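Local coordinates for protein transcription elongation factor Spt5 (Methanocaldococcus jannaschii, PDB 3LPE) that stimulates transcription elongation as a heterodimer with Spt4, the NGN domain of this chain being the part that engages RNA polymerase, at residues G27-R32 with Y41-S46; G61-L66 with R74-G79. All coordinates share one frame; numbering follows the deposited sequence.

Contact 1. Residues G27-R32 with Y41-S46; sequences GLMASR and YSILAS
Apolar packing carries this contact, and nearly all of it converges on Ile43. Its CD1 methyl points end-on at the helix and meets the turn at Met29 and Ala30: Ile43 CD1 lies 3.6 Å from Met29 CB. Ala30 CB lies 3.9 Å from Ile43 CD1. The same methyl also presses on the helix backbone, with Ile43 CD1 3.6 Å from Ala30 N. That depth comes from the side-chain torsions: CG1 lies anti to the carbonyl carbon (chi1 -59°), and CD1 continues outward in a nearly extended chain (chi2 158°). The second branch has a sulfur neighbour, as Met29 SD passes 4.0 Å from Ile43 CG2. Extended beyond CG, the methionine passes the isoleucine at a slant; its side chain also touches Val53 and Val55 of strand 52-57.

In fold terms this is helix 22-35 lying on an outermost strand of the chain's own four-stranded sheet, within the first beta-alpha-beta unit of the ferredoxin-like NGN domain. The nearest alpha carbons, Ala30 CA and Ile43 CA, are 7.4 Å apart, a separation bridged mainly by the Ile43 side chain reaching up to Ala30 and Met29, all three buried.

Backbone pairing, by contrast, lies within the sheet. Tyr41 and Ser42 both face Glu56 in a classic beta bulge, and Leu44 forms backbone hydrogen bonds with Leu54. On the other edge, residues 42-45 pair antiparallel with a strand of the Spt4 subunit, whose Ile34 packs on Ile43 and whose Ile32 packs on Ala30.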
loop_
_atom_site.group_PDB
_atom_site.type_symbol
_atom_site.label_atom_id
_atom_site.label_comp_id
_atom_site.label_asym_id
_atom_site.label_seq_id
_atom_site.Cartn_x
_atom_site.Cartn_y
_atom_site.Cartn_z
ATOM N N GLY A 27 7.319 -0.691 -1.980
ATOM C CA GLY A 27 8.319 0.178 -1.373
ATOM C C GLY A 27 9.031 1.102 -2.350
ATOM O O GLY A 27 9.164 2.302 -2.109
ATOM N N LEU A 28 9.505 0.538 -3.459
ATOM C CA LEU A 28 10.095 1.316 -4.540
ATOM C C LEU A 28 9.103 2.314 -5.114
ATOM O O LEU A 28 9.457 3.443 -5.460
ATOM C CB LEU A 28 10.578 0.390 -5.666
ATOM C CG LEU A 28 11.663 -0.596 -5.244
ATOM C CD1 LEU A 28 11.985 -1.545 -6.409
ATOM C CD2 LEU A 28 12.917 0.150 -4.768
ATOM N N MET A 29 7.858 1.893 -5.234
ATOM C CA MET A 29 6.827 2.766 -5.773
ATOM C C MET A 29 6.633 3.984 -4.869
ATOM O O MET A 29 6.542 5.113 -5.339
ATOM C CB MET A 29 5.502 2.017 -5.879
ATOM C CG MET A 29 5.377 1.157 -7.127
ATOM S SD MET A 29 3.937 0.122 -6.961
ATOM C CE MET A 29 3.575 -0.291 -8.667
ATOM N N ALA A 30 6.539 3.745 -3.575
ATOM C CA ALA A 30 6.257 4.853 -2.645
ATOM C C ALA A 30 7.387 5.883 -2.701
ATOM O O ALA A 30 7.153 7.085 -2.740
ATOM C CB ALA A 30 6.077 4.335 -1.229
ATOM N N SER A 31 8.622 5.400 -2.714
ATOM C CA SER A 31 9.780 6.267 -2.855
ATOM C C SER A 31 9.722 7.071 -4.148
ATOM O O SER A 31 9.930 8.281 -4.134
ATOM C CB SER A 31 11.070 5.445 -2.796
ATOM O OG SER A 31 11.176 4.835 -1.528
ATOM N N ARG A 32 9.428 6.411 -5.266
ATOM C CA ARG A 32 9.384 7.122 -6.534
ATOM C C ARG A 32 8.237 8.128 -6.594
ATOM O O ARG A 32 8.365 9.193 -7.200
ATOM C CB ARG A 32 9.303 6.147 -7.717
ATOM C CG ARG A 32 9.309 6.821 -9.067
ATOM C CD ARG A 32 9.583 5.813 -10.174
ATOM N NE ARG A 32 9.256 6.338 -11.495
ATOM C CZ ARG A 32 10.054 7.123 -12.212
ATOM N NH1 ARG A 32 11.234 7.495 -11.730
ATOM N NH2 ARG A 32 9.664 7.549 -13.408
ATOM N N TYR A 41 -1.718 7.990 -4.231
ATOM C CA TYR A 41 -2.215 8.205 -2.883
ATOM C C TYR A 41 -2.032 7.032 -1.936
ATOM O O TYR A 41 -1.854 7.222 -0.733
ATOM C CB TYR A 41 -3.682 8.596 -2.944
ATOM C CG TYR A 41 -3.941 9.725 -3.903
ATOM C CD1 TYR A 41 -3.176 10.890 -3.862
ATOM C CD2 TYR A 41 -4.968 9.649 -4.829
ATOM C CE1 TYR A 41 -3.423 11.948 -4.738
ATOM C CE2 TYR A 41 -5.226 10.694 -5.701
ATOM C CZ TYR A 41 -4.453 11.846 -5.652
ATOM O OH TYR A 41 -4.719 12.888 -6.517
ATOM N N SER A 42 -2.072 5.817 -2.470
ATOM C CA SER A 42 -1.811 4.652 -1.639
ATOM C C SER A 42 -1.407 3.479 -2.516
ATOM O O SER A 42 -1.640 3.499 -3.711
ATOM C CB SER A 42 -3.009 4.281 -0.751
ATOM O OG SER A 42 -4.036 3.675 -1.515
ATOM N N ILE A 43 -0.767 2.494 -1.893
ATOM C CA ILE A 43 -0.253 1.320 -2.581
ATOM C C ILE A 43 -0.563 0.146 -1.677
ATOM O O ILE A 43 -0.313 0.194 -0.479
ATOM C CB ILE A 43 1.263 1.415 -2.805
ATOM C CG1 ILE A 43 1.610 2.660 -3.621
ATOM C CG2 ILE A 43 1.785 0.206 -3.595
ATOM C CD1 ILE A 43 3.043 3.093 -3.415
ATOM N N LEU A 44 -1.164 -0.899 -2.232
ATOM C CA LEU A 44 -1.620 -1.995 -1.383
ATOM C C LEU A 44 -1.085 -3.331 -1.909
ATOM O O LEU A 44 -1.283 -3.667 -3.089
ATOM C CB LEU A 44 -3.161 -2.008 -1.342
ATOM C CG LEU A 44 -3.829 -3.259 -0.791
ATOM C CD1 LEU A 44 -3.782 -3.231 0.697
ATOM C CD2 LEU A 44 -5.255 -3.363 -1.277
ATOM N N ALA A 45 -0.400 -4.067 -1.041
ATOM C CA ALA A 45 0.127 -5.379 -1.383
ATOM C C ALA A 45 -0.461 -6.390 -0.425
ATOM O O ALA A 45 -0.053 -6.455 0.728
ATOM C CB ALA A 45 1.659 -5.396 -1.324
ATOM N N SER A 46 -1.436 -7.155 -0.905
ATOM C CA SER A 46 -2.131 -8.157 -0.099
ATOM C C SER A 46 -1.552 -9.546 -0.327
ATOM O O SER A 46 -1.283 -9.922 -1.474
ATOM C CB SER A 46 -3.611 -8.180 -0.482
ATOM O OG SER A 46 -4.248 -9.337 0.031
#

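Contact 2. Residues G61-L66 with R74-G79; sequences GDVEEL and RGIVPG
Ile76 reaches across to the helix with one methyl, CD1, which is received by two consecutive residues, Val63 and Glu64. On the valine side the touch is methyl to methyl, Val63 CG1 to Ile76 CD1 at 3.6 Å. On the glutamate side the methyl sits almost squarely over the face of the carboxylate: Ile76 CD1 is 3.6 Å from Glu64 CD, and 3.7 and 3.8 Å from its OE1 and OE2. The acid group thus lies flat across the end of the isoleucine, a van der Waals contact at the exposed margin.

Glu64 bends back at chi2 (-80°), which lays its carboxylate over the methyl; Ile76 is extended (chi2 174°), which carries CD1 to the helix.

Further out, Asp62 OD2 is hydrogen-bonded to Thr59 OG1, just before the helix, and Asp62 OD1 to Asp39 N. Phe13 of strand 12-17 lies against both Val63 and Ile76, while Val63 also meets Val15 and Ala57, and Ile76 meets Lys60 and Ile67. The contact joins the helix and last strand of the second beta-alpha-beta unit (52-57, 60-67, 73-76) of the ferredoxin-like NGN domain. Helix 60-67 therefore rests over strands 52-57 and 12-17, with its flank closing against the outermost strand 73-76.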
loop_
_atom_site.group_PDB
_atom_site.type_symbol
_atom_site.label_atom_id
_atom_site.label_comp_id
_atom_site.label_asym_id
_atom_site.label_seq_id
_atom_site.Cartn_x
_atom_site.Cartn_y
_atom_site.Cartn_z
ATOM N N GLY A 61 -2.001 7.773 -16.125
ATOM C CA GLY A 61 -0.697 8.326 -16.442
ATOM C C GLY A 61 0.233 8.393 -15.246
ATOM O O GLY A 61 1.445 8.203 -15.377
ATOM N N ASP A 62 -0.323 8.677 -14.070
ATOM C CA ASP A 62 0.476 8.662 -12.849
ATOM C C ASP A 62 1.088 7.283 -12.617
ATOM O O ASP A 62 2.254 7.165 -12.241
ATOM C CB ASP A 62 -0.370 9.078 -11.648
ATOM C CG ASP A 62 -0.722 10.553 -11.675
ATOM O OD1 ASP A 62 0.161 11.383 -11.379
ATOM O OD2 ASP A 62 -1.872 10.886 -12.008
ATOM N N VAL A 63 0.291 6.246 -12.841
ATOM C CA VAL A 63 0.748 4.880 -12.636
ATOM C C VAL A 63 1.772 4.483 -13.708
ATOM O O VAL A 63 2.735 3.790 -13.423
ATOM C CB VAL A 63 -0.433 3.878 -12.605
ATOM C CG1 VAL A 63 0.059 2.477 -12.243
ATOM C CG2 VAL A 63 -1.464 4.332 -11.579
ATOM N N GLU A 64 1.564 4.944 -14.933
ATOM C CA GLU A 64 2.511 4.684 -16.003
ATOM C C GLU A 64 3.865 5.286 -15.673
ATOM O O GLU A 64 4.899 4.641 -15.870
ATOM C CB GLU A 64 1.997 5.247 -17.337
ATOM C CG GLU A 64 0.711 4.611 -17.841
ATOM C CD GLU A 64 0.941 3.266 -18.517
ATOM O OE1 GLU A 64 2.067 2.731 -18.413
ATOM O OE2 GLU A 64 -0.003 2.743 -19.157
ATOM N N GLU A 65 3.859 6.528 -15.180
ATOM C CA GLU A 65 5.106 7.189 -14.819
ATOM C C GLU A 65 5.728 6.518 -13.597
ATOM O O GLU A 65 6.951 6.389 -13.490
ATOM C CB GLU A 65 4.884 8.679 -14.549
ATOM C CG GLU A 65 6.183 9.468 -14.367
ATOM C CD GLU A 65 7.052 9.479 -15.618
ATOM O OE1 GLU A 65 6.542 9.151 -16.705
ATOM O OE2 GLU A 65 8.246 9.820 -15.522
ATOM N N LEU A 66 4.874 6.083 -12.683
ATOM C CA LEU A 66 5.331 5.422 -11.464
ATOM C C LEU A 66 6.158 4.170 -11.807
ATOM O O LEU A 66 7.224 3.938 -11.237
ATOM C CB LEU A 66 4.115 5.042 -10.598
ATOM C CG LEU A 66 4.424 4.294 -9.301
ATOM C CD1 LEU A 66 5.142 5.252 -8.323
ATOM C CD2 LEU A 66 3.159 3.728 -8.685
ATOM N N ARG A 74 5.653 -6.033 -14.718
ATOM C CA ARG A 74 5.262 -6.483 -16.079
ATOM C C ARG A 74 4.336 -5.519 -16.792
ATOM O O ARG A 74 4.333 -5.447 -18.026
ATOM C CB ARG A 74 4.581 -7.844 -16.005
ATOM C CG ARG A 74 4.280 -8.470 -17.382
ATOM C CD ARG A 74 5.571 -8.587 -18.213
ATOM N NE ARG A 74 5.334 -9.070 -19.584
ATOM C CZ ARG A 74 4.952 -8.291 -20.599
ATOM N NH1 ARG A 74 4.747 -6.986 -20.415
ATOM N NH2 ARG A 74 4.764 -8.817 -21.800
ATOM N N GLY A 75 3.527 -4.778 -16.035
ATOM C CA GLY A 75 2.668 -3.789 -16.648
ATOM C C GLY A 75 1.419 -3.524 -15.802
ATOM O O GLY A 75 1.344 -3.937 -14.650
ATOM N N ILE A 76 0.438 -2.854 -16.398
ATOM C CA ILE A 76 -0.801 -2.498 -15.702
ATOM C C ILE A 76 -1.981 -3.300 -16.253
ATOM O O ILE A 76 -2.146 -3.443 -17.464
ATOM C CB ILE A 76 -1.064 -0.986 -15.833
ATOM C CG1 ILE A 76 0.183 -0.205 -15.399
ATOM C CG2 ILE A 76 -2.301 -0.554 -14.997
ATOM C CD1 ILE A 76 0.095 1.312 -15.635
ATOM N N VAL A 77 -2.759 -3.885 -15.352
ATOM C CA VAL A 77 -3.991 -4.573 -15.719
ATOM C C VAL A 77 -4.971 -3.558 -16.285
ATOM O O VAL A 77 -5.101 -2.462 -15.739
ATOM C CB VAL A 77 -4.588 -5.280 -14.485
ATOM C CG1 VAL A 77 -5.979 -5.848 -14.768
ATOM C CG2 VAL A 77 -3.648 -6.373 -14.041
ATOM N N PRO A 78 -5.655 -3.903 -17.395
ATOM C CA PRO A 78 -6.586 -2.964 -18.027
ATOM C C PRO A 78 -7.795 -2.689 -17.131
ATOM O O PRO A 78 -8.305 -3.605 -16.480
ATOM C CB PRO A 78 -7.038 -3.698 -19.290
ATOM C CG PRO A 78 -6.033 -4.772 -19.508
ATOM C CD PRO A 78 -5.526 -5.157 -18.163
ATOM N N GLY A 79 -8.212 -1.431 -17.081
ATOM C CA GLY A 79 -9.413 -1.032 -16.365
ATOM C C GLY A 79 -9.142 -0.732 -14.908
ATOM O O GLY A 79 -8.206 -1.261 -14.339
#

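Both contacts set a helix on the same antiparallel sheet, each at a different outermost strand: contact 1 at 40-45, contact 2 at 73-76. In each, an isoleucine methyl does the reaching. Their settings differ, however. All touching residues of contact 1 are buried, and its strand edge is continued by Spt4; contact 2 is partly open, with a carboxylate sharing the packing and no second protein chain touching its segments. The two helices meet each other directly. Arg32 NH2 forms a salt bridge with Glu65 OE2 at 3.4 Å and also hydrogen-bonds to Glu65 O, while Leu66 CD1 packs 3.3 Å from Met29 O.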